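Local coordinates for protein putative phosphohydrolase (Shewanella amazonensis, PDB 3M1T) that has no established substrate but is probably a phosphohydrolase or signalling protein built on an HDOD domain related to the HD-type phosphodiesterases, at residues Glu13-Pro18 with Gln187-Thr192; Leu218-Gln223 with Gln242-Ala247; Glu235-Leu240 with Gly255-Leu260. All coordinates share one frame; numbering follows the deposited sequence.

Contact 1. Residues Glu13-Pro18 with Gln187-Thr192; sequences ELPRLP and QSWKFT
Leu17 lies over one face of the Trp189 indole and Pro15 meets the ring's edge, where the loop before helix 19-29 of this all-helical HDOD protein runs past the Schellman motif that ends helix 178-188. The evidence for that motif is the positive phi of Lys190, its C-prime residue, together with the bond of 3.0 Å from Lys190 N to Gln187 O and the longer bond from Phe191 N back to the carbonyl just before Gln187. Trp189 has CG anti to its carbonyl carbon (chi1 -73°), and its indole is turned to offer one face to Leu17 and N-H to the loop. The face is tightly packed. Leu17 CD2 stands 3.6 Å from the centroid of the Trp189 six-membered ring and 14° off its normal, which makes a CH-pi contact, while Leu17 CD1 covers the pyrrole side, 3.8 Å from Trp189 CG. Ala94 of helix 79-94 touches both residues and adds to the burial of the indole. Pro15 packs less closely, its CG 4.1 Å from Trp189 CZ2, and Leu144 of helix 140-148 lies against it. The looser side is at Ser188, an exposed residue whose CB has only Leu14 CD1 near it in the loop, at 3.8 Å; here a water bridges the segments, 2.8 Å from Ser188 OG. Pro15 O is gripped twice: the water donates to it over 2.8 Å, and Trp189 NE1 donates over 3.0 Å with an N-H...O angle of 161°, the oxygen near the indole plane but the nitrogen above the carbonyl plane of Pro15.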
loop_
_atom_site.group_PDB
_atom_site.type_symbol
_atom_site.label_atom_id
_atom_site.label_comp_id
_atom_site.label_asym_id
_atom_site.label_seq_id
_atom_site.Cartn_x
_atom_site.Cartn_y
_atom_site.Cartn_z
ATOM N N GLU A 13 -19.492 -4.768 -7.542
ATOM C CA GLU A 13 -19.359 -3.336 -7.743
ATOM C C GLU A 13 -17.924 -2.864 -7.849
ATOM O O GLU A 13 -17.676 -1.717 -8.210
ATOM C CB GLU A 13 -20.081 -2.617 -6.604
ATOM C CG GLU A 13 -21.576 -2.876 -6.690
ATOM C CD GLU A 13 -22.324 -2.351 -5.465
ATOM O OE1 GLU A 13 -21.760 -1.531 -4.724
ATOM O OE2 GLU A 13 -23.470 -2.798 -5.269
ATOM N N LEU A 14 -16.960 -3.718 -7.532
ATOM C CA LEU A 14 -15.601 -3.281 -7.467
ATOM C C LEU A 14 -15.089 -2.946 -8.864
ATOM O O LEU A 14 -15.523 -3.576 -9.843
ATOM C CB LEU A 14 -14.691 -4.402 -6.883
ATOM C CG LEU A 14 -14.953 -4.773 -5.434
ATOM C CD1 LEU A 14 -14.172 -6.020 -5.046
ATOM C CD2 LEU A 14 -14.550 -3.634 -4.494
ATOM N N PRO A 15 -14.131 -2.059 -8.938
ATOM C CA PRO A 15 -13.551 -1.764 -10.217
ATOM C C PRO A 15 -12.822 -2.950 -10.794
ATOM O O PRO A 15 -12.221 -3.739 -10.049
ATOM C CB PRO A 15 -12.575 -0.663 -9.910
ATOM C CG PRO A 15 -12.282 -0.790 -8.536
ATOM C CD PRO A 15 -13.542 -1.224 -7.887
ATOM N N ARG A 16 -12.904 -3.055 -12.107
ATOM C CA ARG A 16 -12.313 -4.147 -12.841
ATOM C C ARG A 16 -11.077 -3.658 -13.557
ATOM O O ARG A 16 -11.073 -2.569 -14.161
ATOM C CB ARG A 16 -13.289 -4.678 -13.863
ATOM C CG ARG A 16 -14.196 -5.771 -13.306
ATOM C CD ARG A 16 -14.082 -7.000 -14.159
ATOM N NE ARG A 16 -15.378 -7.345 -14.719
ATOM C CZ ARG A 16 -15.549 -8.131 -15.780
ATOM N NH1 ARG A 16 -14.506 -8.656 -16.419
ATOM N NH2 ARG A 16 -16.786 -8.380 -16.220
ATOM N N LEU A 17 -10.014 -4.457 -13.494
ATOM C CA LEU A 17 -8.819 -4.163 -14.278
ATOM C C LEU A 17 -9.060 -4.463 -15.754
ATOM O O LEU A 17 -9.715 -5.441 -16.092
ATOM C CB LEU A 17 -7.657 -5.000 -13.780
ATOM C CG LEU A 17 -7.224 -4.703 -12.343
ATOM C CD1 LEU A 17 -6.121 -5.768 -11.957
ATOM C CD2 LEU A 17 -6.761 -3.228 -12.228
ATOM N N PRO A 18 -8.474 -3.640 -16.629
ATOM C CA PRO A 18 -8.453 -3.990 -18.052
ATOM C C PRO A 18 -7.723 -5.302 -18.226
ATOM O O PRO A 18 -6.777 -5.597 -17.468
ATOM C CB PRO A 18 -7.649 -2.846 -18.666
ATOM C CG PRO A 18 -7.735 -1.724 -17.735
ATOM C CD PRO A 18 -7.801 -2.359 -16.365
ATOM N N GLN A 187 -8.080 -8.881 -2.994
ATOM C CA GLN A 187 -8.465 -10.255 -3.237
ATOM C C GLN A 187 -9.039 -10.390 -4.664
ATOM O O GLN A 187 -8.670 -11.304 -5.434
ATOM C CB GLN A 187 -9.469 -10.708 -2.216
ATOM C CG GLN A 187 -9.793 -12.178 -2.296
ATOM C CD GLN A 187 -10.746 -12.556 -1.215
ATOM O OE1 GLN A 187 -11.937 -12.209 -1.308
ATOM N NE2 GLN A 187 -10.223 -13.137 -0.122
ATOM N N SER A 188 -9.925 -9.466 -5.037
ATOM C CA SER A 188 -10.537 -9.518 -6.358
ATOM C C SER A 188 -9.515 -9.362 -7.483
ATOM O O SER A 188 -9.669 -9.940 -8.585
ATOM C CB SER A 188 -11.585 -8.424 -6.445
ATOM O OG SER A 188 -12.259 -8.349 -7.696
ATOM N N TRP A 189 -8.494 -8.557 -7.240
ATOM C CA TRP A 189 -7.435 -8.279 -8.181
ATOM C C TRP A 189 -6.304 -9.335 -8.128
ATOM O O TRP A 189 -5.300 -9.168 -8.793
ATOM C CB TRP A 189 -6.889 -6.892 -8.032
ATOM C CG TRP A 189 -7.761 -5.765 -8.518
ATOM C CD1 TRP A 189 -9.004 -5.879 -9.044
ATOM C CD2 TRP A 189 -7.422 -4.358 -8.544
ATOM N NE1 TRP A 189 -9.467 -4.607 -9.390
ATOM C CE2 TRP A 189 -8.520 -3.679 -9.083
ATOM C CE3 TRP A 189 -6.326 -3.621 -8.093
ATOM C CZ2 TRP A 189 -8.531 -2.288 -9.239
ATOM C CZ3 TRP A 189 -6.341 -2.243 -8.236
ATOM C CH2 TRP A 189 -7.436 -1.610 -8.811
ATOM N N LYS A 190 -6.549 -10.380 -7.394
ATOM C CA LYS A 190 -5.759 -11.627 -7.415
ATOM C C LYS A 190 -4.388 -11.469 -6.787
ATOM O O LYS A 190 -3.409 -12.172 -7.146
ATOM C CB LYS A 190 -5.703 -12.223 -8.843
ATOM C CG LYS A 190 -7.099 -12.360 -9.483
ATOM C CD LYS A 190 -7.088 -13.126 -10.842
ATOM C CE LYS A 190 -8.445 -13.102 -11.503
ATOM N NZ LYS A 190 -8.383 -13.845 -12.780
ATOM N N PHE A 191 -4.319 -10.619 -5.729
ATOM C CA PHE A 191 -3.164 -10.596 -4.861
ATOM C C PHE A 191 -3.229 -11.737 -3.856
ATOM O O PHE A 191 -4.276 -12.345 -3.644
ATOM C CB PHE A 191 -3.044 -9.221 -4.164
ATOM C CG PHE A 191 -2.640 -8.148 -5.118
ATOM C CD1 PHE A 191 -1.286 -7.967 -5.397
ATOM C CD2 PHE A 191 -3.571 -7.364 -5.760
ATOM C CE1 PHE A 191 -0.889 -7.020 -6.294
ATOM C CE2 PHE A 191 -3.172 -6.386 -6.672
ATOM C CZ PHE A 191 -1.846 -6.210 -6.934
ATOM N N THR A 192 -2.101 -12.068 -3.260
ATOM C CA THR A 192 -2.065 -13.244 -2.358
ATOM C C THR A 192 -2.838 -13.075 -1.098
ATOM O O THR A 192 -2.997 -11.956 -0.568
ATOM C CB THR A 192 -0.651 -13.593 -1.917
ATOM O OG1 THR A 192 -0.099 -12.516 -1.156
ATOM C CG2 THR A 192 0.216 -13.948 -3.066
HETATM O O HOH W 1 -12.265 -6.527 -9.804
#

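Contact 2. Residues Leu218-Gln223 with Gln242-Ala247; sequences LAMAKQ and QINILA
Met220, a selenomethionine here, has CG anti to its backbone N (chi1 174°) and an extended chain beyond it, which carries SE along the flank of helix 242-247 from Ile243 to Asn244. Ile243 answers with chi1 of -61°: CG1 is anti to the carbonyl carbon and CG2 anti to the backbone N, and the two branches serve different partners. CG2 presses on the backbone and the root of the side chain of Met220, 3.6 Å from Met220 CA and 3.7 Å from Met220 CG. CG1 and CD1 lie instead against Gln223, whose extended chain runs over them; Ile243 CG1 is 3.7 Å from Gln223 CD, and Ile243 CD1 is 3.8 Å from Gln223 CG. An amide carbon and an aliphatic branch thus meet by van der Waals contact, without a hydrogen bond between the segments. With an alanine at Gln223, the CG1-CD1 arm of Ile243 would probably lose its cover and a gap would open on the more exposed flank. One turn on from Ile243, and one turn back from Gln223, small residues let the backbones close in: Ala247 CB is 4.1 Å from Ala219 CB and 4.2 Å from Met220 CB. The approach of Met220 SE to Asn244 is less certain, because Asn244 was built in two conformers; its ND2 bonds to Val251 O. Behind Met220, Leu120 of helix 103-124 and Ile249 add to its burial. The axes of the two short segments come within 8.9 Å at 141° between their directions, an obliquely antiparallel alpha-alpha hairpin of successive helices, 213-227 and 236-247, closed mainly by aliphatic contacts.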
loop_
_atom_site.group_PDB
_atom_site.type_symbol
_atom_site.label_atom_id
_atom_site.label_comp_id
_atom_site.label_asym_id
_atom_site.label_seq_id
_atom_site.Cartn_x
_atom_site.Cartn_y
_atom_site.Cartn_z
ATOM N N LEU A 218 1.999 -2.721 8.636
ATOM C CA LEU A 218 1.176 -1.623 8.186
ATOM C C LEU A 218 0.811 -0.705 9.345
ATOM O O LEU A 218 0.918 0.540 9.250
ATOM C CB LEU A 218 -0.105 -2.048 7.466
ATOM C CG LEU A 218 0.017 -2.529 6.053
ATOM C CD1 LEU A 218 -1.402 -3.004 5.649
ATOM C CD2 LEU A 218 0.586 -1.420 5.130
ATOM N N ALA A 219 0.389 -1.300 10.445
ATOM C CA ALA A 219 -0.032 -0.477 11.603
ATOM C C ALA A 219 1.107 0.448 12.060
ATOM O O ALA A 219 0.902 1.662 12.291
ATOM C CB ALA A 219 -0.501 -1.362 12.723
HETATM N N MSE A 220 2.291 -0.129 12.173
HETATM C CA MSE A 220 3.482 0.587 12.606
HETATM C C MSE A 220 3.884 1.671 11.604
HETATM O O MSE A 220 4.065 2.850 11.943
HETATM C CB MSE A 220 4.608 -0.388 12.875
HETATM C CG MSE A 220 5.926 0.300 13.198
HETATM SE SE MSE A 220 7.006 -0.878 14.287
HETATM C CE MSE A 220 8.339 0.457 14.880
ATOM N N ALA A 221 3.940 1.283 10.324
ATOM C CA ALA A 221 4.374 2.163 9.235
ATOM C C ALA A 221 3.402 3.342 9.084
ATOM O O ALA A 221 3.814 4.490 8.869
ATOM C CB ALA A 221 4.501 1.354 7.928
ATOM N N LYS A 222 2.094 3.072 9.203
ATOM C CA LYS A 222 1.101 4.139 9.113
ATOM C C LYS A 222 1.247 5.202 10.198
ATOM O O LYS A 222 1.093 6.380 9.930
ATOM C CB LYS A 222 -0.315 3.575 9.159
ATOM C CG LYS A 222 -0.711 2.821 7.914
ATOM C CD LYS A 222 -2.047 2.151 8.098
ATOM C CE LYS A 222 -3.215 3.134 8.184
ATOM N NZ LYS A 222 -4.484 2.457 8.586
ATOM N N GLN A 223 1.488 4.724 11.408
ATOM C CA GLN A 223 1.665 5.613 12.565
ATOM C C GLN A 223 2.932 6.422 12.410
ATOM O O GLN A 223 2.929 7.638 12.684
ATOM C CB GLN A 223 1.616 4.815 13.857
ATOM C CG GLN A 223 1.548 5.772 15.114
ATOM C CD GLN A 223 1.126 5.136 16.404
ATOM O OE1 GLN A 223 0.651 4.003 16.440
ATOM N NE2 GLN A 223 1.342 5.872 17.542
ATOM N N GLN A 242 7.235 2.465 21.461
ATOM C CA GLN A 242 5.833 2.458 21.876
ATOM C C GLN A 242 4.982 1.923 20.737
ATOM O O GLN A 242 4.023 1.168 20.938
ATOM C CB GLN A 242 5.323 3.888 22.203
ATOM C CG GLN A 242 6.015 4.617 23.274
ATOM C CD GLN A 242 5.503 6.055 23.393
ATOM O OE1 GLN A 242 6.151 7.001 22.933
ATOM N NE2 GLN A 242 4.333 6.214 24.012
ATOM N N ILE A 243 5.358 2.274 19.503
ATOM C CA ILE A 243 4.602 1.823 18.337
ATOM C C ILE A 243 4.763 0.313 18.123
ATOM O O ILE A 243 3.794 -0.411 17.777
ATOM C CB ILE A 243 4.946 2.587 17.077
ATOM C CG1 ILE A 243 4.628 4.081 17.209
ATOM C CG2 ILE A 243 4.112 2.057 15.871
ATOM C CD1 ILE A 243 5.155 4.944 16.144
ATOM N N ASN A 244 5.974 -0.186 18.302
ATOM C CA ASN A 244 6.250 -1.623 18.281
ATOM C C ASN A 244 5.253 -2.404 19.155
ATOM O O ASN A 244 4.706 -3.432 18.714
ATOM C CB ASN A 244 7.657 -1.853 18.836
ATOM C CG ASN A 244 8.568 -2.611 17.891
ATOM O OD1 ASN A 244 8.237 -2.926 16.696
ATOM N ND2 ASN A 244 9.745 -2.923 18.421
ATOM N N ILE A 245 5.034 -1.918 20.385
ATOM C CA ILE A 245 4.065 -2.494 21.327
ATOM C C ILE A 245 2.602 -2.364 20.884
ATOM O O ILE A 245 1.849 -3.338 20.987
ATOM C CB ILE A 245 4.220 -1.869 22.742
ATOM C CG1 ILE A 245 5.546 -2.331 23.338
ATOM C CG2 ILE A 245 3.147 -2.361 23.751
ATOM C CD1 ILE A 245 6.001 -1.452 24.545
ATOM N N LEU A 246 2.180 -1.190 20.472
ATOM C CA LEU A 246 0.821 -0.981 19.994
ATOM C C LEU A 246 0.578 -1.932 18.827
ATOM O O LEU A 246 -0.477 -2.563 18.770
ATOM C CB LEU A 246 0.581 0.442 19.524
ATOM N N ALA A 247 1.540 -2.071 17.905
ATOM C CA ALA A 247 1.310 -2.900 16.721
ATOM C C ALA A 247 1.452 -4.384 16.927
ATOM O O ALA A 247 0.886 -5.150 16.133
ATOM C CB ALA A 247 2.205 -2.472 15.595
#

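Contact 3. Residues Glu235-Leu240 with Gly255-Leu260; sequences ERTSWL and GLAEKL
Thr237 and Ala257 mark the closest backbone approach, their CA atoms 5.7 Å apart, where helices 236-240 and 256-260 cross at 104° with 9.7 Å between the axes of these short segments. The small side chain of Ala257 is consistent with so close an approach: its CB faces the other helix, 3.6 Å from Thr237 OG1 and 3.8 Å from Leu240 CD1, with the CB of Arg236 on the same methyl. Leu240 does the rest of the packing. Its CG is anti to the carbonyl carbon (chi1 -67°); CD1 nestles against the first turn of the opposing helix, 4.0 Å from Leu256 CG, while CD2 meets Leu260 CD1 tip to tip at 3.9 Å. Ile224 of helix 213-227 touches both Leu240 and Leu260, and Trp228 touches Leu260, so the apolar side continues onto the preceding helix, 213-227, and the loop after it. The other margin is wet. Gly255 is the N-cap, and Ala257 N, in the first turn, donates to a water at 2.9 Å that also lies 2.7 Å from Thr237 OG1. This water bridges the helices where their side chains form no direct hydrogen bond. The arrangement is a near-perpendicular packing of consecutive helices, 236-247 and 256-263, in which the N-terminal turn of the second lies across the start of the first.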
loop_
_atom_site.group_PDB
_atom_site.type_symbol
_atom_site.label_atom_id
_atom_site.label_comp_id
_atom_site.label_asym_id
_atom_site.label_seq_id
_atom_site.Cartn_x
_atom_site.Cartn_y
_atom_site.Cartn_z
ATOM N N GLU A 235 13.972 12.253 19.893
ATOM C CA GLU A 235 13.126 11.435 20.774
ATOM C C GLU A 235 12.381 10.360 19.953
ATOM O O GLU A 235 11.276 9.896 20.304
ATOM C CB GLU A 235 12.137 12.317 21.499
ATOM C CG GLU A 235 12.794 13.298 22.436
ATOM C CD GLU A 235 11.778 14.125 23.199
ATOM O OE1 GLU A 235 10.558 13.893 23.056
ATOM O OE2 GLU A 235 12.203 15.023 23.935
ATOM N N ARG A 236 12.973 9.922 18.852
ATOM C CA ARG A 236 12.246 8.976 17.988
ATOM C C ARG A 236 12.319 7.488 18.366
ATOM O O ARG A 236 11.403 6.741 18.107
ATOM C CB ARG A 236 12.681 9.102 16.527
ATOM C CG ARG A 236 12.506 10.482 15.957
ATOM C CD ARG A 236 13.125 10.531 14.558
ATOM N NE ARG A 236 12.932 11.839 13.913
ATOM C CZ ARG A 236 13.796 12.448 13.101
ATOM N NH1 ARG A 236 14.977 11.921 12.799
ATOM N NH2 ARG A 236 13.475 13.626 12.575
ATOM N N THR A 237 13.434 7.031 18.903
ATOM C CA THR A 237 13.516 5.562 19.196
ATOM C C THR A 237 12.519 5.169 20.302
ATOM O O THR A 237 11.948 4.106 20.232
ATOM C CB THR A 237 14.925 5.120 19.602
ATOM O OG1 THR A 237 15.801 5.407 18.486
ATOM C CG2 THR A 237 14.982 3.621 19.953
ATOM N N SER A 238 12.310 6.017 21.309
ATOM C CA SER A 238 11.334 5.729 22.353
ATOM C C SER A 238 9.923 5.776 21.780
ATOM O O SER A 238 9.051 5.037 22.232
ATOM C CB SER A 238 11.421 6.681 23.532
ATOM O OG SER A 238 11.339 8.046 23.188
ATOM N N TRP A 239 9.702 6.658 20.802
ATOM C CA TRP A 239 8.423 6.672 20.077
ATOM C C TRP A 239 8.218 5.372 19.314
ATOM O O TRP A 239 7.179 4.745 19.433
ATOM C CB TRP A 239 8.444 7.891 19.146
ATOM C CG TRP A 239 7.365 8.026 18.147
ATOM C CD1 TRP A 239 6.029 8.078 18.372
ATOM C CD2 TRP A 239 7.561 8.194 16.740
ATOM N NE1 TRP A 239 5.353 8.246 17.144
ATOM C CE2 TRP A 239 6.284 8.320 16.140
ATOM C CE3 TRP A 239 8.697 8.229 15.919
ATOM C CZ2 TRP A 239 6.133 8.556 14.780
ATOM C CZ3 TRP A 239 8.545 8.441 14.555
ATOM C CH2 TRP A 239 7.271 8.576 13.996
ATOM N N LEU A 240 9.232 4.963 18.570
ATOM C CA LEU A 240 9.158 3.738 17.805
ATOM C C LEU A 240 8.919 2.545 18.712
ATOM O O LEU A 240 8.171 1.651 18.368
ATOM C CB LEU A 240 10.424 3.555 16.960
ATOM C CG LEU A 240 10.606 4.584 15.832
ATOM C CD1 LEU A 240 12.008 4.497 15.244
ATOM C CD2 LEU A 240 9.545 4.430 14.725
ATOM N N GLY A 255 19.220 1.232 15.260
ATOM C CA GLY A 255 19.420 2.016 14.041
ATOM C C GLY A 255 18.165 2.345 13.258
ATOM O O GLY A 255 18.255 2.938 12.205
ATOM N N LEU A 256 16.986 2.015 13.773
ATOM C CA LEU A 256 15.766 2.165 12.972
ATOM C C LEU A 256 15.402 3.625 12.764
ATOM O O LEU A 256 15.068 4.051 11.638
ATOM C CB LEU A 256 14.600 1.426 13.611
ATOM C CG LEU A 256 13.256 1.506 12.905
ATOM C CD1 LEU A 256 13.279 0.994 11.449
ATOM C CD2 LEU A 256 12.185 0.712 13.709
ATOM N N ALA A 257 15.419 4.399 13.845
ATOM C CA ALA A 257 15.133 5.819 13.713
ATOM C C ALA A 257 16.060 6.488 12.697
ATOM O O ALA A 257 15.600 7.302 11.874
ATOM C CB ALA A 257 15.207 6.574 15.081
ATOM N N GLU A 258 17.341 6.143 12.748
ATOM C CA GLU A 258 18.327 6.746 11.845
ATOM C C GLU A 258 18.013 6.375 10.389
ATOM O O GLU A 258 18.036 7.239 9.488
ATOM C CB GLU A 258 19.743 6.300 12.225
ATOM C CG GLU A 258 20.522 7.306 13.111
ATOM C CD GLU A 258 20.962 8.541 12.349
ATOM N N LYS A 259 17.662 5.108 10.184
ATOM C CA LYS A 259 17.339 4.586 8.843
ATOM C C LYS A 259 16.084 5.243 8.310
ATOM O O LYS A 259 16.041 5.625 7.124
ATOM C CB LYS A 259 17.227 3.071 8.863
ATOM C CG LYS A 259 16.852 2.405 7.520
ATOM C CD LYS A 259 17.926 2.676 6.467
ATOM C CE LYS A 259 17.730 1.880 5.170
ATOM N NZ LYS A 259 17.891 0.387 5.367
ATOM N N LEU A 260 15.046 5.341 9.143
ATOM C CA LEU A 260 13.800 5.972 8.730
ATOM C C LEU A 260 14.012 7.445 8.368
ATOM O O LEU A 260 13.408 7.962 7.397
ATOM C CB LEU A 260 12.715 5.820 9.780
ATOM C CG LEU A 260 12.276 4.380 10.029
ATOM C CD1 LEU A 260 11.326 4.326 11.224
ATOM C CD2 LEU A 260 11.659 3.767 8.769
HETATM O O HOH W 2 16.397 9.863 13.728
HETATM O O HOH W 3 16.139 3.638 16.503
#

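In the fold
Contact 1 is a surface contact on the opposite side of the chain's centre from the other two, and its centre lies about 28 Å from that of contact 2. Contacts 2 and 3 are partly buried, have centres about 12 Å apart and share helix 236-247, which packs on helix 213-227 in one and on helix 256-263 in the other. They touch through the Met220 methyl, with CE 3.7 Å from Leu240 O and 4.0 Å from Leu256 CD2. The chemistry follows the location: in contact 1 a loop meets a helix end through an aromatic ring, a direct hydrogen bond and a bridging water, whereas aliphatic helix faces dominate contacts 2 and 3, with another water edging contact 3.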